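Side-chain contacts in putative curved DNA-binding protein (Chaetomium thermophilum var. thermophilum DSM 1495, PDB 4IPA), which is probably a ribosome-biogenesis factor of the Arx1 type with a methionine aminopeptidase-like fold, and may bind DNA: residues S36-A41 with E65-K70; K79-P84 with L306-D311; G121-G126 with G300-S305; L173-T176 with E181-K184. All blocks are in the same frame, centred on the assembly; numbering follows the deposited sequence.

Contact 1: S36-A41 with E65-K70; sequences SEKVLA and EEELSK
Two bent chains bring Lys38 and Glu67 together. Glu67 places CG anti to its own carbonyl carbon and then folds at the next bond (chi2 -56°), which swings the carboxylate round to Lys38. Lys38 starts with CG anti to the backbone N and kinks further out (chi3 -61°). The two side chains cross at about a right angle.

The lysine touches with a methylene, not with its charge. Its CD lies over one face of the carboxylate, 3.8 Å from Glu67 OE2. The carboxylate carbon, Glu67 CD, is 3.9 Å from the same Lys38 CD. The ammonium reaches past this point, and Lys38 NZ stays 5.0 Å from Glu67 OE1. That is no salt bridge, though the opposite charges may still attract weakly.

The true ion pair of Glu67 is within its own segment. Lys70 NZ meets Glu67 OE2 at 3.2 Å, coming in above the carboxylate plane on the face opposite Lys38 CD. The acid is thus covered by aliphatic carbon on one side and by an ammonium on the other.

Deeper in, Val39 CG2 packs on Glu67 CG at 4.1 Å. Here the side chains slide past each other in opposite directions. Val39 is buried and also rests on Leu120 of strand 115-124, while Glu67 leans on Ile35 as well. Carbon packing on the buried side and charge toward solvent make a partly buried helix-helix seam. It joins helices 23-46 and 53-69, consecutive helices on the outer side of the beta sheet, as in the pita-bread fold of the M24 family.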
loop_
_atom_site.group_PDB
_atom_site.type_symbol
_atom_site.label_atom_id
_atom_site.label_comp_id
_atom_site.label_asym_id
_atom_site.label_seq_id
_atom_site.Cartn_x
_atom_site.Cartn_y
_atom_site.Cartn_z
ATOM N N SER A 36 6.633 8.935 -6.875
ATOM C CA SER A 36 6.560 7.584 -6.306
ATOM C C SER A 36 6.684 6.536 -7.395
ATOM O O SER A 36 7.366 5.546 -7.217
ATOM C CB SER A 36 5.257 7.359 -5.537
ATOM O OG SER A 36 4.976 8.445 -4.681
ATOM N N GLU A 37 6.026 6.756 -8.528
ATOM C CA GLU A 37 6.074 5.773 -9.600
ATOM C C GLU A 37 7.469 5.673 -10.212
ATOM O O GLU A 37 7.907 4.587 -10.581
ATOM C CB GLU A 37 5.016 6.055 -10.676
ATOM C CG GLU A 37 3.577 5.875 -10.175
ATOM C CD GLU A 37 2.535 6.170 -11.253
ATOM O OE1 GLU A 37 2.919 6.673 -12.336
ATOM O OE2 GLU A 37 1.332 5.894 -11.027
ATOM N N LYS A 38 8.162 6.802 -10.302
ATOM C CA LYS A 38 9.528 6.809 -10.828
ATOM C C LYS A 38 10.504 6.115 -9.870
ATOM O O LYS A 38 11.358 5.346 -10.307
ATOM C CB LYS A 38 9.993 8.230 -11.149
ATOM C CG LYS A 38 11.508 8.366 -11.342
ATOM C CD LYS A 38 11.869 9.657 -12.075
ATOM C CE LYS A 38 11.243 9.680 -13.483
ATOM N NZ LYS A 38 11.540 10.923 -14.278
ATOM N N VAL A 39 10.368 6.365 -8.566
ATOM C CA VAL A 39 11.218 5.672 -7.589
ATOM C C VAL A 39 10.884 4.181 -7.541
ATOM O O VAL A 39 11.767 3.337 -7.369
ATOM C CB VAL A 39 11.122 6.270 -6.169
ATOM C CG1 VAL A 39 11.956 5.444 -5.194
ATOM C CG2 VAL A 39 11.585 7.746 -6.167
ATOM N N LEU A 40 9.606 3.862 -7.713
ATOM C CA LEU A 40 9.175 2.469 -7.695
ATOM C C LEU A 40 9.810 1.708 -8.848
ATOM O O LEU A 40 10.165 0.544 -8.708
ATOM C CB LEU A 40 7.659 2.364 -7.811
ATOM C CG LEU A 40 7.146 0.946 -8.089
ATOM C CD1 LEU A 40 7.364 0.078 -6.844
ATOM C CD2 LEU A 40 5.669 0.978 -8.513
ATOM N N ALA A 41 9.932 2.367 -9.995
ATOM C CA ALA A 41 10.471 1.703 -11.169
ATOM C C ALA A 41 11.967 1.476 -10.995
ATOM O O ALA A 41 12.470 0.394 -11.301
ATOM C CB ALA A 41 10.190 2.504 -12.427
ATOM N N GLU A 65 14.666 11.254 -2.034
ATOM C CA GLU A 65 15.092 12.587 -1.632
ATOM C C GLU A 65 15.598 13.418 -2.817
ATOM O O GLU A 65 15.242 14.587 -2.943
ATOM C CB GLU A 65 16.110 12.524 -0.502
ATOM C CG GLU A 65 15.534 11.970 0.786
ATOM C CD GLU A 65 16.499 12.094 1.958
ATOM O OE1 GLU A 65 17.626 12.601 1.763
ATOM O OE2 GLU A 65 16.127 11.692 3.078
ATOM N N GLU A 66 16.398 12.816 -3.693
ATOM C CA GLU A 66 16.838 13.512 -4.904
ATOM C C GLU A 66 15.634 14.004 -5.712
ATOM O O GLU A 66 15.563 15.179 -6.088
ATOM C CB GLU A 66 17.709 12.609 -5.786
ATOM C CG GLU A 66 19.020 12.150 -5.152
ATOM C CD GLU A 66 19.675 10.988 -5.914
ATOM O OE1 GLU A 66 19.231 10.675 -7.044
ATOM O OE2 GLU A 66 20.634 10.384 -5.384
ATOM N N GLU A 67 14.692 13.102 -5.982
ATOM C CA GLU A 67 13.501 13.458 -6.754
ATOM C C GLU A 67 12.767 14.591 -6.069
ATOM O O GLU A 67 12.328 15.538 -6.722
ATOM C CB GLU A 67 12.567 12.262 -6.938
ATOM C CG GLU A 67 13.096 11.195 -7.872
ATOM C CD GLU A 67 13.450 11.757 -9.244
ATOM O OE1 GLU A 67 12.739 12.660 -9.735
ATOM O OE2 GLU A 67 14.451 11.305 -9.827
ATOM N N LEU A 68 12.652 14.498 -4.747
ATOM C CA LEU A 68 11.932 15.499 -3.963
ATOM C C LEU A 68 12.607 16.865 -4.064
ATOM O O LEU A 68 11.941 17.889 -4.181
ATOM C CB LEU A 68 11.800 15.061 -2.492
ATOM C CG LEU A 68 10.705 14.026 -2.208
ATOM C CD1 LEU A 68 10.755 13.502 -0.800
ATOM C CD2 LEU A 68 9.329 14.629 -2.496
ATOM N N SER A 69 13.932 16.880 -4.024
ATOM C CA SER A 69 14.650 18.151 -4.057
ATOM C C SER A 69 14.547 18.814 -5.433
ATOM O O SER A 69 14.896 19.985 -5.588
ATOM C CB SER A 69 16.122 17.968 -3.681
ATOM O OG SER A 69 16.826 17.382 -4.756
ATOM N N LYS A 70 14.069 18.064 -6.425
ATOM C CA LYS A 70 13.932 18.592 -7.777
ATOM C C LYS A 70 12.583 19.249 -8.052
ATOM O O LYS A 70 12.360 19.751 -9.149
ATOM C CB LYS A 70 14.208 17.497 -8.807
ATOM C CG LYS A 70 15.648 16.986 -8.766
ATOM C CD LYS A 70 16.035 16.185 -10.011
ATOM C CE LYS A 70 15.315 14.848 -10.101
ATOM N NZ LYS A 70 16.183 13.821 -10.764
#

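Contact 2: K79-P84 with L306-D311; sequences KGFSHP and LRQLED
Gln308 meets Phe81 amide-first. Its NE2 stands over the centre of one ring face, 3.3 Å above the plane of the Phe81 ring. All six ring carbons are close to this nitrogen, the nearest being Phe81 CE2 at 3.4 Å from Gln308 NE2. The amide plane is turned 84° from the ring, so the amide stands upright on the face and does not stack on it. The glutamine is straight beyond CG (chi2 171°), which lets it span the gap from its 3-10 turn.

The other amide atom is fixed too. Gln308 OE1 accepts a hydrogen bond from Ser305 N, and Pro84 CB lies 3.5 Å from Gln308 OE1. The bond at OE1 and the ring under NE2 probably hold the amide in this orientation.

Strand 79-88 changes course at this point. The chain turns a corner at Ser82 and His83, between Phe81 and Pro84. Ser82 and His83 both face Gly121 in a classic beta bulge. His83 ND1 bonds to Pro84 O at 2.9 Å, on a lone pair in the carbonyl plane. His83 O lies at the edge of the Phe81 ring. Asp61, Met64 and Glu65 of helix 53-69 also pack on Phe81.

Away from the ring the contact is looser. Gln308 is partly exposed, and its neighbour Arg307 keeps 6.5 Å or more from 79-84 and makes a salt bridge with Asp61. Asp311 is the N-cap of helix 312-324, its OD1 accepting from Asp314 N.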
loop_
_atom_site.group_PDB
_atom_site.type_symbol
_atom_site.label_atom_id
_atom_site.label_comp_id
_atom_site.label_asym_id
_atom_site.label_seq_id
_atom_site.Cartn_x
_atom_site.Cartn_y
_atom_site.Cartn_z
ATOM N N LYS A 79 7.337 18.986 2.097
ATOM C CA LYS A 79 7.339 17.820 1.228
ATOM C C LYS A 79 8.248 16.780 1.856
ATOM O O LYS A 79 9.057 17.116 2.713
ATOM C CB LYS A 79 7.859 18.200 -0.154
ATOM C CG LYS A 79 9.327 18.559 -0.147
ATOM C CD LYS A 79 9.752 19.254 -1.425
ATOM C CE LYS A 79 11.204 19.715 -1.326
ATOM N NZ LYS A 79 11.697 20.260 -2.605
ATOM N N GLY A 80 8.111 15.524 1.435
ATOM C CA GLY A 80 8.907 14.447 1.994
ATOM C C GLY A 80 8.374 13.073 1.616
ATOM O O GLY A 80 7.650 12.940 0.628
ATOM N N PHE A 81 8.744 12.055 2.390
ATOM C CA PHE A 81 8.209 10.704 2.211
ATOM C C PHE A 81 6.745 10.612 2.690
ATOM O O PHE A 81 6.394 11.172 3.720
ATOM C CB PHE A 81 9.026 9.694 3.031
ATOM C CG PHE A 81 10.433 9.485 2.544
ATOM C CD1 PHE A 81 11.411 10.458 2.746
ATOM C CD2 PHE A 81 10.791 8.301 1.910
ATOM C CE1 PHE A 81 12.713 10.257 2.310
ATOM C CE2 PHE A 81 12.098 8.100 1.471
ATOM C CZ PHE A 81 13.056 9.077 1.670
ATOM N N SER A 82 5.901 9.898 1.954
ATOM C CA SER A 82 4.642 9.427 2.509
ATOM C C SER A 82 4.857 7.997 3.026
ATOM O O SER A 82 4.052 7.473 3.781
ATOM C CB SER A 82 3.516 9.455 1.461
ATOM O OG SER A 82 3.770 8.542 0.396
ATOM N N HIS A 83 5.959 7.369 2.624
ATOM C CA HIS A 83 6.224 5.981 3.027
ATOM C C HIS A 83 7.639 5.612 2.659
ATOM O O HIS A 83 8.044 5.789 1.504
ATOM C CB HIS A 83 5.262 5.015 2.328
ATOM C CG HIS A 83 5.141 3.672 2.988
ATOM N ND1 HIS A 83 6.084 2.672 2.838
ATOM C CD2 HIS A 83 4.161 3.146 3.771
ATOM C CE1 HIS A 83 5.702 1.601 3.513
ATOM N NE2 HIS A 83 4.538 1.862 4.093
ATOM N N PRO A 84 8.394 5.073 3.627
ATOM C CA PRO A 84 9.769 4.633 3.383
ATOM C C PRO A 84 9.814 3.573 2.285
ATOM O O PRO A 84 8.825 2.868 2.077
ATOM C CB PRO A 84 10.165 3.997 4.719
ATOM C CG PRO A 84 8.881 3.544 5.303
ATOM C CD PRO A 84 7.906 4.637 4.946
ATOM N N LEU A 306 12.825 3.359 11.067
ATOM C CA LEU A 306 13.909 3.685 12.000
ATOM C C LEU A 306 15.284 3.768 11.322
ATOM O O LEU A 306 16.151 4.511 11.761
ATOM C CB LEU A 306 13.976 2.664 13.130
ATOM C CG LEU A 306 12.811 2.544 14.116
ATOM C CD1 LEU A 306 13.197 1.536 15.210
ATOM C CD2 LEU A 306 12.440 3.875 14.727
ATOM N N ARG A 307 15.503 2.988 10.274
ATOM C CA ARG A 307 16.783 3.063 9.576
ATOM C C ARG A 307 17.001 4.437 8.932
ATOM O O ARG A 307 18.117 4.778 8.566
ATOM C CB ARG A 307 16.921 1.968 8.512
ATOM C CG ARG A 307 18.363 1.781 8.046
ATOM C CD ARG A 307 18.519 1.798 6.520
ATOM N NE ARG A 307 18.239 3.102 5.914
ATOM C CZ ARG A 307 17.235 3.319 5.065
ATOM N NH1 ARG A 307 16.427 2.311 4.733
ATOM N NH2 ARG A 307 17.040 4.527 4.540
ATOM N N GLN A 308 15.941 5.229 8.804
ATOM C CA GLN A 308 16.068 6.522 8.148
ATOM C C GLN A 308 16.607 7.579 9.084
ATOM O O GLN A 308 17.084 8.618 8.631
ATOM C CB GLN A 308 14.726 6.990 7.586
ATOM C CG GLN A 308 14.349 6.349 6.265
ATOM C CD GLN A 308 12.920 6.674 5.862
ATOM O OE1 GLN A 308 11.970 6.331 6.573
ATOM N NE2 GLN A 308 12.760 7.356 4.721
ATOM N N LEU A 309 16.513 7.328 10.385
ATOM C CA LEU A 309 16.923 8.330 11.372
ATOM C C LEU A 309 18.438 8.514 11.353
ATOM O O LEU A 309 19.152 7.680 10.809
ATOM C CB LEU A 309 16.441 7.945 12.770
ATOM C CG LEU A 309 14.921 7.899 12.914
ATOM C CD1 LEU A 309 14.517 7.646 14.364
ATOM C CD2 LEU A 309 14.325 9.191 12.429
ATOM N N GLU A 310 18.916 9.606 11.948
ATOM C CA GLU A 310 20.342 9.943 11.947
ATOM C C GLU A 310 21.225 8.910 12.638
ATOM O O GLU A 310 22.343 8.663 12.199
ATOM C CB GLU A 310 20.583 11.311 12.601
ATOM C CG GLU A 310 20.025 12.500 11.835
ATOM C CD GLU A 310 20.253 13.825 12.558
ATOM O OE1 GLU A 310 21.169 13.898 13.408
ATOM O OE2 GLU A 310 19.512 14.797 12.283
ATOM N N ASP A 311 20.732 8.331 13.731
ATOM C CA ASP A 311 21.539 7.404 14.530
ATOM C C ASP A 311 20.732 6.218 15.063
ATOM O O ASP A 311 19.813 6.400 15.862
ATOM C CB ASP A 311 22.198 8.140 15.707
ATOM C CG ASP A 311 23.061 7.221 16.555
ATOM O OD1 ASP A 311 22.523 6.538 17.457
ATOM O OD2 ASP A 311 24.284 7.172 16.315
#

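Contact 3: G121-G126 with G300-S305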
loop_
_atom_site.group_PDB
_atom_site.type_symbol
_atom_site.label_atom_id
_atom_site.label_comp_id
_atom_site.label_asym_id
_atom_site.label_seq_id
_atom_site.Cartn_x
_atom_site.Cartn_y
_atom_site.Cartn_z
ATOM N N GLY A 121 6.484 5.753 -1.081
ATOM C CA GLY A 121 5.703 6.887 -1.523
ATOM C C GLY A 121 6.241 8.242 -1.141
ATOM O O GLY A 121 7.034 8.380 -0.197
ATOM N N ALA A 122 5.790 9.242 -1.890
ATOM C CA ALA A 122 6.154 10.626 -1.657
ATOM C C ALA A 122 4.961 11.476 -1.249
ATOM O O ALA A 122 3.801 11.060 -1.342
ATOM C CB ALA A 122 6.807 11.231 -2.899
ATOM N N GLN A 123 5.276 12.713 -0.891
ATOM C CA GLN A 123 4.400 13.571 -0.128
ATOM C C GLN A 123 4.708 15.031 -0.520
ATOM O O GLN A 123 5.848 15.480 -0.375
ATOM C CB GLN A 123 4.758 13.302 1.334
ATOM C CG GLN A 123 3.997 13.989 2.338
ATOM C CD GLN A 123 4.484 15.389 2.563
ATOM O OE1 GLN A 123 3.889 16.331 2.049
ATOM N NE2 GLN A 123 5.559 15.547 3.360
ATOM N N ILE A 124 3.716 15.755 -1.042
ATOM C CA ILE A 124 3.864 17.205 -1.290
ATOM C C ILE A 124 2.806 18.043 -0.570
ATOM O O ILE A 124 1.616 17.903 -0.835
ATOM C CB ILE A 124 3.835 17.595 -2.796
ATOM C CG1 ILE A 124 5.113 17.162 -3.502
ATOM C CG2 ILE A 124 3.722 19.120 -2.941
ATOM C CD1 ILE A 124 4.988 15.858 -4.170
ATOM N N ASP A 125 3.263 18.929 0.310
ATOM C CA ASP A 125 2.410 19.817 1.097
ATOM C C ASP A 125 1.341 19.052 1.857
ATOM O O ASP A 125 0.212 19.518 1.998
ATOM C CB ASP A 125 1.782 20.912 0.232
ATOM C CG ASP A 125 1.092 22.001 1.068
ATOM O OD1 ASP A 125 1.582 22.326 2.169
ATOM O OD2 ASP A 125 0.060 22.543 0.618
ATOM N N GLY A 126 1.711 17.867 2.340
ATOM C CA GLY A 126 0.840 17.060 3.169
ATOM C C GLY A 126 -0.063 16.147 2.369
ATOM O O GLY A 126 -0.898 15.454 2.936
ATOM N N GLY A 300 6.839 14.592 9.746
ATOM C CA GLY A 300 5.536 15.001 10.225
ATOM C C GLY A 300 4.754 13.800 10.730
ATOM O O GLY A 300 5.171 13.119 11.666
ATOM N N THR A 301 3.624 13.512 10.097
ATOM C CA THR A 301 2.786 12.414 10.545
ATOM C C THR A 301 2.831 11.236 9.564
ATOM O O THR A 301 1.981 10.339 9.612
ATOM C CB THR A 301 1.349 12.893 10.715
ATOM O OG1 THR A 301 0.934 13.517 9.497
ATOM C CG2 THR A 301 1.267 13.932 11.842
ATOM N N PHE A 302 3.829 11.235 8.684
ATOM C CA PHE A 302 3.937 10.185 7.681
ATOM C C PHE A 302 4.792 8.988 8.134
ATOM O O PHE A 302 5.721 9.130 8.941
ATOM C CB PHE A 302 4.416 10.759 6.347
ATOM C CG PHE A 302 3.388 11.645 5.661
ATOM C CD1 PHE A 302 2.318 11.080 4.962
ATOM C CD2 PHE A 302 3.498 13.039 5.710
ATOM C CE1 PHE A 302 1.360 11.883 4.329
ATOM C CE2 PHE A 302 2.556 13.861 5.076
ATOM C CZ PHE A 302 1.477 13.283 4.376
ATOM N N PRO A 303 4.470 7.791 7.624
ATOM C CA PRO A 303 5.255 6.617 8.026
ATOM C C PRO A 303 6.721 6.788 7.699
ATOM O O PRO A 303 7.074 7.454 6.722
ATOM C CB PRO A 303 4.633 5.480 7.210
ATOM C CG PRO A 303 3.185 5.936 6.991
ATOM C CD PRO A 303 3.312 7.430 6.788
ATOM N N PHE A 304 7.575 6.219 8.548
ATOM C CA PHE A 304 9.015 6.266 8.343
ATOM C C PHE A 304 9.644 4.989 8.885
ATOM O O PHE A 304 9.021 4.251 9.664
ATOM C CB PHE A 304 9.616 7.493 9.033
ATOM C CG PHE A 304 9.474 7.466 10.514
ATOM C CD1 PHE A 304 8.314 7.922 11.126
ATOM C CD2 PHE A 304 10.498 6.982 11.299
ATOM C CE1 PHE A 304 8.181 7.878 12.494
ATOM C CE2 PHE A 304 10.373 6.946 12.682
ATOM C CZ PHE A 304 9.211 7.382 13.277
ATOM N N SER A 305 10.867 4.714 8.443
ATOM C CA SER A 305 11.621 3.583 8.957
ATOM C C SER A 305 12.638 4.084 9.971
ATOM O O SER A 305 13.259 5.114 9.756
ATOM C CB SER A 305 12.349 2.868 7.813
ATOM O OG SER A 305 13.188 1.844 8.321
#
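Gln123 reaches from its strand onto the ring of Phe302. From CB the chain runs out with CG anti to the backbone N. CG sits over one face of the ring, displaced toward the rim, and makes a CH-pi contact. Gln123 CG is 3.5 Å from the centroid of the Phe302 ring. It is modelled too near Phe302 CE2, so the exact spacing is doubtful, but the placement over the face is plain.

At CG the chain bends (chi2 -82°), and this carries the amide out past the ring, in a plane nearly parallel to it (5°). Gln123 CD comes 3.5 Å from Phe302 CE2. Gln123 NE2 lies beyond the rim, 3.8 Å from the same Phe302 CE2.

OE1 turns the other way, to the chain's own backbone. Gly126 N donates to Gln123 OE1 at 2.7 Å. The donor stands 37° out of the amide carbonyl plane, so it uses no ideal lone-pair direction. This bond fixes the rotation of the amide. The same glycine also reaches the ring: Gly126 O lies at its edge, in plane, 3.5 Å from Phe302 CZ.

Asp125 and Gly126 have the backbone angles of a type I' turn, which links strands 115-124 and 127-136 in a tight hairpin. Phe302 therefore plugs against the hairpin end. Ser82 of strand 79-88 touches both Gln123 and Phe302, and Ile225 packs on the phenylalanine from a loop. On the same strand, Ala122 and Ile124 face helix 23-46. Segment 300-305 itself comes off helix 286-299 and leads into the short strand 304-305.

Contact 4: L173-T176 with E181-K184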
loop_
_atom_site.group_PDB
_atom_site.type_symbol
_atom_site.label_atom_id
_atom_site.label_comp_id
_atom_site.label_asym_id
_atom_site.label_seq_id
_atom_site.Cartn_x
_atom_site.Cartn_y
_atom_site.Cartn_z
ATOM N N LEU A 173 -22.843 6.932 -10.278
ATOM C CA LEU A 173 -21.966 7.957 -10.836
ATOM C C LEU A 173 -21.695 7.742 -12.328
ATOM O O LEU A 173 -21.618 8.691 -13.105
ATOM C CB LEU A 173 -20.648 8.009 -10.057
ATOM C CG LEU A 173 -19.724 9.181 -10.385
ATOM C CD1 LEU A 173 -20.367 10.512 -9.944
ATOM C CD2 LEU A 173 -18.336 8.991 -9.748
ATOM N N LEU A 174 -21.558 6.490 -12.739
ATOM C CA LEU A 174 -21.221 6.209 -14.127
ATOM C C LEU A 174 -22.324 5.429 -14.861
ATOM O O LEU A 174 -22.112 4.946 -15.968
ATOM C CB LEU A 174 -19.878 5.469 -14.206
ATOM C CG LEU A 174 -18.700 6.052 -13.397
ATOM C CD1 LEU A 174 -17.568 5.012 -13.205
ATOM C CD2 LEU A 174 -18.155 7.368 -13.992
ATOM N N ALA A 175 -23.496 5.312 -14.240
ATOM C CA ALA A 175 -24.619 4.601 -14.849
ATOM C C ALA A 175 -24.947 5.176 -16.220
ATOM O O ALA A 175 -24.903 6.393 -16.428
ATOM C CB ALA A 175 -25.845 4.656 -13.955
ATOM N N THR A 176 -25.267 4.293 -17.154
ATOM C CA THR A 176 -25.661 4.710 -18.492
ATOM C C THR A 176 -27.096 4.265 -18.766
ATOM O O THR A 176 -27.714 3.594 -17.940
ATOM C CB THR A 176 -24.705 4.125 -19.565
ATOM O OG1 THR A 176 -24.784 2.694 -19.557
ATOM C CG2 THR A 176 -23.267 4.537 -19.273
ATOM N N GLU A 181 -33.074 3.958 -15.462
ATOM C CA GLU A 181 -31.987 3.042 -15.120
ATOM C C GLU A 181 -30.944 3.782 -14.297
ATOM O O GLU A 181 -30.457 3.277 -13.281
ATOM C CB GLU A 181 -31.350 2.445 -16.388
ATOM C CG GLU A 181 -32.219 1.377 -17.066
ATOM C CD GLU A 181 -31.750 0.994 -18.478
ATOM O OE1 GLU A 181 -31.623 1.885 -19.358
ATOM O OE2 GLU A 181 -31.519 -0.217 -18.708
ATOM N N LYS A 182 -30.628 4.992 -14.746
ATOM C CA LYS A 182 -29.723 5.882 -14.034
ATOM C C LYS A 182 -30.196 6.219 -12.621
ATOM O O LYS A 182 -29.379 6.307 -11.698
ATOM C CB LYS A 182 -29.512 7.166 -14.831
ATOM C CG LYS A 182 -28.605 7.001 -16.048
ATOM C CD LYS A 182 -28.403 8.343 -16.745
ATOM C CE LYS A 182 -27.630 8.198 -18.037
ATOM N NZ LYS A 182 -27.776 9.427 -18.876
ATOM N N ALA A 183 -31.503 6.418 -12.449
ATOM C CA ALA A 183 -32.053 6.720 -11.123
ATOM C C ALA A 183 -32.060 5.488 -10.220
ATOM O O ALA A 183 -31.860 5.601 -9.013
ATOM C CB ALA A 183 -33.451 7.316 -11.229
ATOM N N LYS A 184 -32.294 4.316 -10.810
ATOM C CA LYS A 184 -32.281 3.051 -10.074
ATOM C C LYS A 184 -30.863 2.734 -9.555
ATOM O O LYS A 184 -30.685 2.293 -8.420
ATOM C CB LYS A 184 -32.809 1.918 -10.963
ATOM C CG LYS A 184 -33.256 0.652 -10.226
ATOM C CD LYS A 184 -34.323 -0.136 -11.016
ATOM C CE LYS A 184 -35.710 0.529 -10.939
ATOM N NZ LYS A 184 -36.759 -0.164 -11.774
#
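Ala175 and Thr176 lie in the loop that enters helix 179-186, and they fold back on Glu181 and Lys182 near the start of that helix. This is a local loop-to-helix contact. It sits on the surface, its centre about 31 Å from the centre of the chain, within the M24 family region. It is plain packing, with no hydrogen bond between the two segments.

Lys182 does most of the touching. It leaves with CG anti to its carbonyl carbon (chi1 -75°) and stays extended to its tip. This lays the methylenes alongside the backbone of the loop. Lys182 CG is 3.8 Å from Ala175 O, and Lys182 CE comes round to 3.6 Å from the same Ala175 O. The carbonyl oxygen thus faces aliphatic carbon.

The methyl group of Ala175 points at the helix. Its CB rests 4.1 Å from Lys182 CA, where the two backbones are closest. Thr176 CB is directed away from the helix, so this residue makes contact through its backbone. Thr176 O is 4.0 Å from Lys182 CG.

Glu181 adds only CB to the contact. Its OE1 turns back to Thr178 OG1, a hydrogen bond just ahead of the segment. Glu181 also touches a crystal neighbour, which may influence its pose. Further along the lysine, Lys182 CE lies 4.0 Å from Thr176 CA.

Contacts 2 and 3 are buried, contact 1 is partly buried, and contact 4 lies on the surface. The first three form one cluster. Contacts 2 and 3 share a sheet, where strands 79-88 and 115-124 are neighbours, and their centres are about 8 Å apart. Contact 1 adds the helices packed beside them: Ser36 OG bonds to Ala122 N, and Leu68 O to Lys79 NZ. Chemistry follows place. Inside, a glutamine meets a phenylalanine face twice: with its amide nitrogen in contact 2, with a methylene in contact 3. Contact 1 mixes carbon packing with charge. Contact 4 has lysine methylenes on backbone oxygens, and its nearest atoms are about 19 Å from contact 1.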